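PDB 4UQW: protein CLPV1 from Pseudomonas aeruginosa, which probably acts as the ATPase that disassembles the TssB-TssC sheath of type VI secretion, the crystallised fragment being its N-terminal domain. Local coordinates for residues K21-E24 and A25-F29; Y37-L40 and V41-F44; L143-E146 and A147-R151; H56-V59 and R60-I64; S128-H131 and A132-L136. All blocks are in the same frame, centred on the assembly; numbering follows the deposited sequence. Where two conformers were deposited one is given.

Contact 1 (K21-E24 and A25-F29); sequences KAIE and AATVF
Both faces of the Ile23 carbonyl plane are occupied by Thr27, one residue supplying two donors. OG1 comes from one face and the backbone N from the other. This is the middle of helix 17-33 in the largely helical Clp N-domain, and the hydroxyl bond is the familiar one of a helical threonine to the carbonyl four residues earlier. Thr27 OG1 lies 2.9 Å from Ile23 O. It gets there because chi1 of -65° sets the hydroxyl beside its own backbone N, so both donors face the same oxygen.

The neighbouring turns follow the regular pattern, with Ala25 N bonded to Lys21 O and Ala26 N to Ala22 O. Ala26 CB packs 3.2 Å from Ala22 O. On the outer side the long chain of Glu24 runs out extended from the helix.

The inner side meets helix 40-49: Ala22 touches Ile47, Ala25 touches Gln46, and the Phe29 ring meets that of His45 with planes at about 40°. On the outer turn Val28 N is held 3.0 Å from Glu24 O, and Val28 CG2 sits alongside that same oxygen at 3.4 Å.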
# COMPACT_ATOMS: atom_id res chain seq x y z
N LYS A 21 8.25 -5.09 5.87
CA LYS A 21 8.42 -6.53 5.58
C LYS A 21 7.56 -6.92 4.40
O LYS A 21 7.93 -7.79 3.60
CB LYS A 21 8.08 -7.37 6.82
CG LYS A 21 9.22 -7.27 7.89
CD LYS A 21 8.83 -8.03 9.17
CE LYS A 21 9.85 -7.83 10.29
NZ LYS A 21 9.21 -8.15 11.62
N ALA A 22 6.41 -6.25 4.24
CA ALA A 22 5.57 -6.60 3.09
C ALA A 22 6.14 -6.07 1.77
O ALA A 22 5.90 -6.67 0.72
CB ALA A 22 4.11 -6.11 3.29
N ILE A 23 6.86 -4.93 1.77
CA ILE A 23 7.63 -4.47 0.60
C ILE A 23 8.65 -5.54 0.21
O ILE A 23 8.85 -5.87 -0.98
CB ILE A 23 8.48 -3.11 0.89
CG1 ILE A 23 7.55 -1.93 0.80
CG2 ILE A 23 9.70 -2.96 -0.10
CD1 ILE A 23 7.04 -1.67 -0.63
N GLU A 24 9.37 -6.07 1.19
CA GLU A 24 10.34 -7.13 0.94
C GLU A 24 9.66 -8.35 0.35
O GLU A 24 10.13 -8.89 -0.64
CB GLU A 24 11.09 -7.46 2.24
CG GLU A 24 12.18 -8.50 2.02
CD GLU A 24 13.02 -8.76 3.29
OE1 GLU A 24 12.84 -8.04 4.29
OE2 GLU A 24 13.86 -9.67 3.22
N ALA A 25 8.55 -8.78 0.94
CA ALA A 25 7.83 -9.96 0.44
C ALA A 25 7.31 -9.70 -0.96
O ALA A 25 7.31 -10.62 -1.82
CB ALA A 25 6.67 -10.31 1.37
N ALA A 26 6.82 -8.46 -1.21
CA ALA A 26 6.34 -8.10 -2.53
C ALA A 26 7.44 -8.15 -3.56
O ALA A 26 7.18 -8.52 -4.71
CB ALA A 26 5.79 -6.69 -2.51
N THR A 27 8.65 -7.78 -3.14
CA THR A 27 9.78 -7.85 -4.06
C THR A 27 10.10 -9.29 -4.41
O THR A 27 10.34 -9.62 -5.58
CB THR A 27 11.02 -7.16 -3.41
OG1 THR A 27 10.74 -5.78 -3.23
CG2 THR A 27 12.26 -7.30 -4.29
N VAL A 28 10.11 -10.16 -3.41
CA VAL A 28 10.42 -11.58 -3.67
C VAL A 28 9.36 -12.16 -4.62
O VAL A 28 9.68 -12.89 -5.59
CB VAL A 28 10.45 -12.36 -2.37
CG1 VAL A 28 10.47 -13.92 -2.65
CG2 VAL A 28 11.64 -11.87 -1.50
N PHE A 29 8.10 -11.82 -4.38
CA PHE A 29 7.00 -12.33 -5.23
C PHE A 29 7.09 -11.81 -6.65
O PHE A 29 6.93 -12.57 -7.62
CB PHE A 29 5.66 -11.92 -4.60
CG PHE A 29 4.43 -12.41 -5.33
CD1 PHE A 29 3.89 -11.68 -6.36
CD2 PHE A 29 3.79 -13.56 -4.92
CE1 PHE A 29 2.75 -12.10 -7.02
CE2 PHE A 29 2.63 -13.99 -5.56
CZ PHE A 29 2.12 -13.26 -6.61

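Contact 2 (Y37-L40 and V41-F44); sequences YVEL and VHWF
This is a helix N-terminal capping contact, made where strand 37-38 turns into helix 40-49, with Glu39 as the N-cap residue and His42 reaching back to it from the first turn. The strand belongs to a small parallel pair, since the backbone of Val38 bonds to Asp89 and Ser91 around strand 89-90. Glu39 N donates to His42 ND1 at 2.9 Å in a nearly straight bond (N-H...N 170°), coming in at the ring edge and only 7° out of its plane. That is one half of a capping box, with a histidine ring as the acceptor. The ring can fold back so because chi1 of -65° swings CG over beside the backbone N.

The Glu39 side chain caps a neighbouring N-H through water: one molecule donates to Glu39 OE1 and accepts from Val41 N, 2.9 Å from each. The Glu39 chain lies side by side with Val41, its OE1 4.0 Å from Val41 CG1. Regular helix bonding then begins, with Trp43 N 3.1 Å from Glu39 O and Phe44 N 2.8 Å from Leu40 O. Leu40 CD2 packs at the edge of the indole, 4.3 Å from Trp43 CE3, while Trp43 NE1 bonds to Ala19 O.

With ND1 accepting from a backbone N-H and NE2 hydrogen-bonded to Asn35 OD1, the histidine is probably neutral, with its proton on NE2.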
# COMPACT_ATOMS: atom_id res chain seq x y z
N TYR A 37 8.32 -4.52 -12.28
CA TYR A 37 8.29 -3.52 -11.18
C TYR A 37 7.49 -4.04 -10.04
O TYR A 37 6.42 -4.64 -10.23
CB TYR A 37 7.67 -2.13 -11.65
CG TYR A 37 8.54 -1.53 -12.73
CD1 TYR A 37 9.71 -0.86 -12.39
CD2 TYR A 37 8.23 -1.72 -14.08
CE1 TYR A 37 10.57 -0.38 -13.37
CE2 TYR A 37 9.08 -1.26 -15.07
CZ TYR A 37 10.23 -0.58 -14.71
OH TYR A 37 11.08 -0.13 -15.69
N VAL A 38 8.00 -3.81 -8.82
CA VAL A 38 7.23 -4.04 -7.61
C VAL A 38 6.17 -2.92 -7.50
O VAL A 38 6.50 -1.75 -7.42
CB VAL A 38 8.11 -4.04 -6.38
CG1 VAL A 38 7.30 -4.47 -5.18
CG2 VAL A 38 9.28 -5.01 -6.61
N GLU A 39 4.90 -3.33 -7.62
CA GLU A 39 3.80 -2.37 -7.73
C GLU A 39 2.95 -2.35 -6.50
O GLU A 39 3.07 -3.19 -5.60
CB GLU A 39 2.89 -2.75 -8.89
CG GLU A 39 3.58 -2.57 -10.26
CD GLU A 39 2.61 -2.73 -11.39
OE1 GLU A 39 1.38 -2.70 -11.16
OE2 GLU A 39 3.11 -2.90 -12.53
N LEU A 40 2.06 -1.34 -6.48
CA LEU A 40 1.09 -1.32 -5.41
C LEU A 40 0.31 -2.65 -5.30
O LEU A 40 0.02 -3.12 -4.18
CB LEU A 40 0.10 -0.18 -5.60
CG LEU A 40 0.62 1.24 -5.45
CD1 LEU A 40 -0.51 2.24 -5.84
CD2 LEU A 40 1.07 1.51 -4.05
N VAL A 41 -0.02 -3.28 -6.45
CA VAL A 41 -0.80 -4.51 -6.34
C VAL A 41 0.02 -5.63 -5.62
O VAL A 41 -0.54 -6.37 -4.80
CB VAL A 41 -1.30 -4.97 -7.73
CG1 VAL A 41 -0.13 -5.38 -8.64
CG2 VAL A 41 -2.26 -6.16 -7.57
N HIS A 42 1.34 -5.70 -5.86
CA HIS A 42 2.15 -6.70 -5.14
C HIS A 42 2.14 -6.42 -3.65
O HIS A 42 2.06 -7.33 -2.83
CB HIS A 42 3.62 -6.68 -5.61
CG HIS A 42 3.84 -7.09 -7.03
ND1 HIS A 42 4.19 -6.17 -7.97
CD2 HIS A 42 3.82 -8.30 -7.64
CE1 HIS A 42 4.39 -6.78 -9.14
NE2 HIS A 42 4.16 -8.07 -8.96
N TRP A 43 2.29 -5.14 -3.29
CA TRP A 43 2.44 -4.74 -1.88
C TRP A 43 1.13 -5.03 -1.14
O TRP A 43 1.12 -5.63 -0.06
CB TRP A 43 2.75 -3.25 -1.82
CG TRP A 43 3.29 -2.80 -0.49
CD1 TRP A 43 3.63 -3.58 0.57
CD2 TRP A 43 3.57 -1.45 -0.16
NE1 TRP A 43 4.15 -2.76 1.59
CE2 TRP A 43 4.16 -1.46 1.12
CE3 TRP A 43 3.49 -0.24 -0.89
CZ2 TRP A 43 4.57 -0.26 1.76
CZ3 TRP A 43 3.90 0.94 -0.29
CH2 TRP A 43 4.45 0.90 1.04
N PHE A 44 0.01 -4.58 -1.74
CA PHE A 44 -1.29 -4.75 -1.08
C PHE A 44 -1.65 -6.25 -1.02
O PHE A 44 -2.19 -6.73 0.00
CB PHE A 44 -2.38 -3.95 -1.82
CG PHE A 44 -2.45 -2.54 -1.35
CD1 PHE A 44 -1.29 -1.85 -1.10
CD2 PHE A 44 -3.68 -1.90 -1.13
CE1 PHE A 44 -1.33 -0.53 -0.67
CE2 PHE A 44 -3.70 -0.56 -0.68
CZ PHE A 44 -2.54 0.10 -0.46
O HOH W 1 -0.37 -1.86 -9.01

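Contact 3 (L143-E146 and A147-R151); sequences LKVE and ALTER
Val145 and Thr149 meet through two kinds of interaction, polar and apolar, on a partly exposed flank of the short helix 145-150. The polar part centres on Val145 O, which accepts from Thr149 N at 2.9 Å and from Thr149 OG1 at 3.1 Å, the two donors arriving from opposite faces of the carbonyl plane. Chi1 of 58° places that hydroxyl between its own backbone N and carbonyl carbon, and CG2 then comes down beside N.

Backbone bonds open the helix at its N-cap. The carbonyl of Lys144 takes Leu148 N at 3.1 Å, and also, weakly, Ala147 N. Two residues further along, Glu150 N is 3.1 Å from Glu146 O. The ammonium of Lys144 bends back along the chain to bond Ala141 O.

Apolar contact is slight along the outer flank: Val145 CG2 and Thr149 CG2 are 4.0 Å apart on side chains that cross obliquely, and Lys144 CB lies 4.1 Å from Ala147 CB. The inward side does more, since Leu148, in one of its two conformers, packs on Val120 and Ile121 of helix 116-124 and, with Ala147, on Tyr155.

As for charge, Glu146 OE1 and Glu150 OE2 come within 5.9 Å of one another on the exposed side. Such like charges would mildly disfavour having both ionised, though solvent should screen much of the effect.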
# COMPACT_ATOMS: atom_id res chain seq x y z
N LEU A 143 -14.01 3.22 -0.44
CA LEU A 143 -13.31 3.91 0.65
C LEU A 143 -13.68 5.36 0.69
O LEU A 143 -13.79 6.02 -0.33
CB LEU A 143 -11.81 3.80 0.50
CG LEU A 143 -11.24 2.39 0.53
CD1 LEU A 143 -9.78 2.48 0.22
CD2 LEU A 143 -11.49 1.79 1.89
N LYS A 144 -13.82 5.88 1.89
CA LYS A 144 -14.21 7.29 2.04
C LYS A 144 -13.17 7.95 2.89
O LYS A 144 -13.13 7.71 4.10
CB LYS A 144 -15.60 7.43 2.72
CG LYS A 144 -16.80 6.83 1.92
CD LYS A 144 -16.80 7.33 0.49
CE LYS A 144 -17.69 6.47 -0.43
NZ LYS A 144 -17.20 6.48 -1.85
N VAL A 145 -12.29 8.74 2.28
CA VAL A 145 -11.14 9.24 3.05
C VAL A 145 -11.57 10.15 4.21
O VAL A 145 -10.85 10.24 5.21
CB VAL A 145 -10.11 9.93 2.10
CG1 VAL A 145 -10.63 11.28 1.57
CG2 VAL A 145 -8.75 10.16 2.83
N GLU A 146 -12.70 10.85 4.10
CA GLU A 146 -13.15 11.69 5.19
C GLU A 146 -13.47 10.87 6.43
O GLU A 146 -13.18 11.28 7.57
CB GLU A 146 -14.40 12.50 4.77
CG GLU A 146 -14.24 13.38 3.54
CD GLU A 146 -13.05 14.32 3.60
OE1 GLU A 146 -12.73 14.80 4.72
OE2 GLU A 146 -12.43 14.57 2.54
N ALA A 147 -14.02 9.67 6.22
CA ALA A 147 -14.35 8.78 7.32
C ALA A 147 -13.08 8.19 7.90
O ALA A 147 -12.89 8.07 9.11
CB ALA A 147 -15.29 7.67 6.85
N LEU A 148 -12.17 7.80 7.01
CA LEU A 148 -10.96 7.18 7.45
C LEU A 148 -10.05 8.14 8.25
O LEU A 148 -9.38 7.70 9.17
CB LEU A 148 -10.22 6.62 6.21
CG LEU A 148 -9.04 5.71 6.41
CD1 LEU A 148 -9.39 4.56 7.34
CD2 LEU A 148 -8.60 5.20 5.01
N THR A 149 -10.02 9.42 7.89
CA THR A 149 -9.21 10.36 8.65
C THR A 149 -9.91 10.74 9.97
O THR A 149 -9.27 10.83 11.01
CB THR A 149 -8.87 11.64 7.84
OG1 THR A 149 -10.09 12.29 7.41
CG2 THR A 149 -8.00 11.29 6.63
N GLU A 150 -11.22 10.96 9.95
CA GLU A 150 -11.88 11.39 11.17
C GLU A 150 -12.09 10.27 12.16
O GLU A 150 -12.23 10.52 13.37
CB GLU A 150 -13.19 12.05 10.78
CG GLU A 150 -12.96 13.32 9.99
CD GLU A 150 -13.03 14.57 10.86
OE1 GLU A 150 -13.78 14.56 11.86
OE2 GLU A 150 -12.31 15.55 10.56
N ARG A 151 -12.18 9.04 11.66
CA ARG A 151 -12.59 7.89 12.48
C ARG A 151 -11.54 6.76 12.35
O ARG A 151 -11.88 5.59 12.39
CB ARG A 151 -13.99 7.40 12.06
CG ARG A 151 -15.04 8.51 12.35
CD ARG A 151 -16.51 8.08 12.22
NE ARG A 151 -16.84 7.71 10.86
CZ ARG A 151 -17.53 6.62 10.52
NH1 ARG A 151 -17.96 5.79 11.47
NH2 ARG A 151 -17.78 6.35 9.24

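Contact 4 (H56-V59 and R60-I64); sequences HQIV and RQSGI
Val59 and Ile64 cross at about a right angle, with Val59 CG1 pressed 3.6 Å from Ile64 CG2. The first is the last-turn residue of helix 54-61, and the second lies just beyond its end, where the chain turns back on itself in a Schellman motif. Chi1 of 158° sets Val59 CG1 opposite the backbone N, beside the carbonyl carbon, on the side where Ile64 arrives. This hydrophobic pair is the usual companion of the motif's two backbone bonds. The longer of these spans runs from Ile64 N to Val59 O (3.1 Å), the donor lying nearly along the C=O axis, and the shorter from Gly63 N to Arg60 O (3.2 Å). Gly63 makes the reversal with a positive phi of 77°.

Within the helix, Gln61 CG, set beside its own backbone N, lies 3.4 Å from Gln57 O, whose bond from Gln61 N is 2.9 Å. Ser62 N bonds to Ile58 O. The Ser62 hydroxyl may add a second bond on the opposite face of that carbonyl, but the residue was modelled in two conformers, so this remains doubtful. Gln57 NE2 is held by Asp52 OD1, and His56 ND1 by Ser53 OG.

Around the turn, Val59 packs on Pro66 and Leu69 of helix 66-79, Ile64 shares Leu69, and Gln61 touches Tyr155 of helix 152-156.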
# COMPACT_ATOMS: atom_id res chain seq x y z
N HIS A 56 -6.65 -4.93 6.32
CA HIS A 56 -7.73 -5.86 6.58
C HIS A 56 -8.90 -5.18 7.25
O HIS A 56 -10.08 -5.44 6.91
CB HIS A 56 -7.32 -7.01 7.50
CG HIS A 56 -6.34 -8.00 6.93
ND1 HIS A 56 -5.02 -7.69 6.65
CD2 HIS A 56 -6.47 -9.34 6.69
CE1 HIS A 56 -4.38 -8.79 6.26
NE2 HIS A 56 -5.24 -9.80 6.28
N GLN A 57 -8.59 -4.42 8.30
CA GLN A 57 -9.64 -3.81 9.09
C GLN A 57 -10.36 -2.70 8.34
O GLN A 57 -11.57 -2.57 8.48
CB GLN A 57 -9.05 -3.26 10.41
CG GLN A 57 -8.50 -4.44 11.24
CD GLN A 57 -9.62 -5.43 11.59
OE1 GLN A 57 -10.73 -5.03 11.95
NE2 GLN A 57 -9.36 -6.71 11.42
N ILE A 58 -9.61 -1.90 7.58
CA ILE A 58 -10.22 -0.85 6.76
C ILE A 58 -11.16 -1.47 5.71
O ILE A 58 -12.25 -0.96 5.50
CB ILE A 58 -9.13 -0.00 6.11
CG1 ILE A 58 -8.46 0.88 7.19
CG2 ILE A 58 -9.69 0.89 5.00
CD1 ILE A 58 -7.13 1.54 6.70
N VAL A 59 -10.75 -2.59 5.14
CA VAL A 59 -11.61 -3.28 4.16
C VAL A 59 -12.91 -3.66 4.87
O VAL A 59 -14.02 -3.44 4.34
CB VAL A 59 -10.88 -4.51 3.56
CG1 VAL A 59 -11.83 -5.58 2.97
CG2 VAL A 59 -9.88 -4.01 2.51
N ARG A 60 -12.79 -4.24 6.07
CA ARG A 60 -13.95 -4.72 6.79
C ARG A 60 -14.90 -3.55 7.15
O ARG A 60 -16.11 -3.59 6.87
CB ARG A 60 -13.48 -5.46 8.07
CG ARG A 60 -14.62 -6.02 8.94
CD ARG A 60 -14.09 -6.90 10.12
NE ARG A 60 -15.18 -7.53 10.87
CZ ARG A 60 -15.91 -6.87 11.76
NH1 ARG A 60 -15.63 -5.59 11.99
NH2 ARG A 60 -16.88 -7.47 12.44
N GLN A 61 -14.35 -2.52 7.74
CA GLN A 61 -15.15 -1.42 8.28
C GLN A 61 -15.72 -0.52 7.18
O GLN A 61 -16.69 0.19 7.40
CB GLN A 61 -14.32 -0.57 9.25
CG GLN A 61 -13.92 -1.28 10.56
CD GLN A 61 -14.96 -2.22 11.06
OE1 GLN A 61 -14.70 -3.42 11.24
NE2 GLN A 61 -16.16 -1.70 11.29
N SER A 62 -15.11 -0.55 6.00
CA SER A 62 -15.57 0.25 4.86
C SER A 62 -16.66 -0.44 4.07
O SER A 62 -17.19 0.12 3.12
CB SER A 62 -14.42 0.56 3.91
OG SER A 62 -13.44 1.38 4.55
N GLY A 63 -16.98 -1.69 4.42
CA GLY A 63 -18.01 -2.41 3.67
C GLY A 63 -17.56 -2.95 2.32
O GLY A 63 -18.37 -3.18 1.43
N ILE A 64 -16.25 -3.11 2.15
CA ILE A 64 -15.69 -3.80 0.98
C ILE A 64 -15.88 -5.28 1.12
O ILE A 64 -15.84 -5.84 2.22
CB ILE A 64 -14.18 -3.44 0.80
CG1 ILE A 64 -14.07 -2.03 0.22
CG2 ILE A 64 -13.43 -4.45 -0.08
CD1 ILE A 64 -12.59 -1.45 0.22

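Contact 5 (S128-H131 and A132-L136); sequences SLRH and ALTGL
Arg130 and Thr134 are joined, one turn apart, in the regular alpha-helix 127-136 of this largely helical domain. The backbone bonds come first. Thr134 N lies 2.9 Å from Arg130 O, with an N-H...O angle of 165°. Leu133 N reaches Leu129 O at the same 2.9 Å, Ala132 N bonds to Ser128 O and Gly135 N to His131 O, so each residue binds the carbonyl four places back.

Among the polar side chains, it is the hydroxyl of Thr134 that approaches the preceding turn. Chi1 of 64° sets its OG1 between backbone N and carbonyl carbon, which brings the hydroxyl near two carbonyls there. The bond from Thr134 OG1 to Arg130 O is weak, at 3.4 Å, and its proton may serve another acceptor. Arg130 NE makes a weak bond to Leu124 O.

Side-chain packing is turned inward. Leu133 meets Ile123 and Leu124 of helix 116-124, Leu129 packs against His93 and Arg100 of helix 92-108, and Leu136 reaches Leu73 and Ala76 of helix 66-79. Within the helix Arg130 CG and Thr134 CG2 come no closer than 4.4 Å, while Leu133 CB sits 3.4 Å from Leu129 O.

The exposed side takes a water: it donates to His131 O at 3.1 Å and is hydrogen-bonded to Thr134 OG1 at 2.9 Å.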
# COMPACT_ATOMS: atom_id res chain seq x y z
N SER A 128 -3.76 10.82 -8.72
CA SER A 128 -3.12 9.78 -9.57
C SER A 128 -2.99 8.43 -8.84
O SER A 128 -3.16 7.35 -9.47
CB SER A 128 -1.75 10.24 -10.03
OG SER A 128 -0.95 10.50 -8.90
N LEU A 129 -2.72 8.45 -7.54
CA LEU A 129 -2.61 7.21 -6.77
C LEU A 129 -3.98 6.62 -6.52
O LEU A 129 -4.14 5.40 -6.63
CB LEU A 129 -1.90 7.46 -5.40
CG LEU A 129 -0.49 8.01 -5.58
CD1 LEU A 129 0.08 8.21 -4.18
CD2 LEU A 129 0.43 7.05 -6.38
N ARG A 130 -4.98 7.46 -6.28
CA ARG A 130 -6.32 6.92 -6.05
C ARG A 130 -6.84 6.26 -7.35
O ARG A 130 -7.48 5.20 -7.27
CB ARG A 130 -7.26 8.03 -5.58
CG ARG A 130 -8.71 7.52 -5.42
CD ARG A 130 -9.67 8.56 -4.91
NE ARG A 130 -9.32 9.91 -5.34
CZ ARG A 130 -9.77 10.51 -6.43
NH1 ARG A 130 -10.61 9.87 -7.25
NH2 ARG A 130 -9.39 11.76 -6.71
N HIS A 131 -6.48 6.82 -8.49
CA HIS A 131 -6.92 6.25 -9.76
C HIS A 131 -6.23 4.91 -9.99
O HIS A 131 -6.87 3.93 -10.48
CB HIS A 131 -6.64 7.25 -10.91
CG HIS A 131 -6.94 6.74 -12.28
ND1 HIS A 131 -8.22 6.59 -12.76
CD2 HIS A 131 -6.11 6.35 -13.28
CE1 HIS A 131 -8.18 6.13 -13.99
NE2 HIS A 131 -6.91 5.98 -14.33
N ALA A 132 -4.95 4.84 -9.62
CA ALA A 132 -4.27 3.55 -9.74
C ALA A 132 -4.89 2.48 -8.86
O ALA A 132 -5.09 1.33 -9.27
CB ALA A 132 -2.77 3.71 -9.40
N LEU A 133 -5.22 2.88 -7.64
CA LEU A 133 -5.78 1.97 -6.67
C LEU A 133 -7.15 1.45 -7.13
O LEU A 133 -7.42 0.23 -7.06
CB LEU A 133 -5.87 2.76 -5.32
CG LEU A 133 -6.42 1.89 -4.19
CD1 LEU A 133 -5.34 0.91 -3.74
CD2 LEU A 133 -7.03 2.75 -3.08
N THR A 134 -8.02 2.34 -7.60
CA THR A 134 -9.34 1.85 -8.03
C THR A 134 -9.24 1.05 -9.32
O THR A 134 -10.06 0.21 -9.57
CB THR A 134 -10.36 3.01 -8.17
OG1 THR A 134 -9.95 3.93 -9.21
CG2 THR A 134 -10.45 3.78 -6.85
N GLY A 135 -8.19 1.28 -10.10
CA GLY A 135 -7.91 0.46 -11.27
C GLY A 135 -7.65 -1.00 -10.89
O GLY A 135 -8.04 -1.89 -11.64
N LEU A 136 -7.06 -1.24 -9.74
CA LEU A 136 -6.85 -2.59 -9.23
C LEU A 136 -8.15 -3.26 -8.81
O LEU A 136 -8.37 -4.44 -9.09
CB LEU A 136 -5.87 -2.56 -8.05
CG LEU A 136 -4.47 -2.03 -8.38
CD1 LEU A 136 -3.60 -2.09 -7.15
CD2 LEU A 136 -3.87 -2.87 -9.50
O HOH W 2 -9.54 3.68 -12.02

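Contacts 1 and 2 pack directly together, with Ile23 CD1 3.4 Å from Trp43 CE2 and Phe29 CD1 3.6 Å from His42 CD2. Contact 2 also meets contact 5, where Val41 CB is 3.7 Å from Leu136 CD1 and Phe44 CE2 packs on Leu133 CD1. Across the domain, contacts 3 and 4 form a second pair: Leu143 CD2 lies 3.7 Å from Ile58 CG2 and 3.8 Å from Ile64 CD1. Contacts 1 and 3 are farthest apart, their centres about 27 Å from each other. Near contact 1, the Ile23 side chain is about 5 Å from a benzamidine bound by Arg8, Phe12, Tyr20 and Leu90, probably picked up during crystallisation.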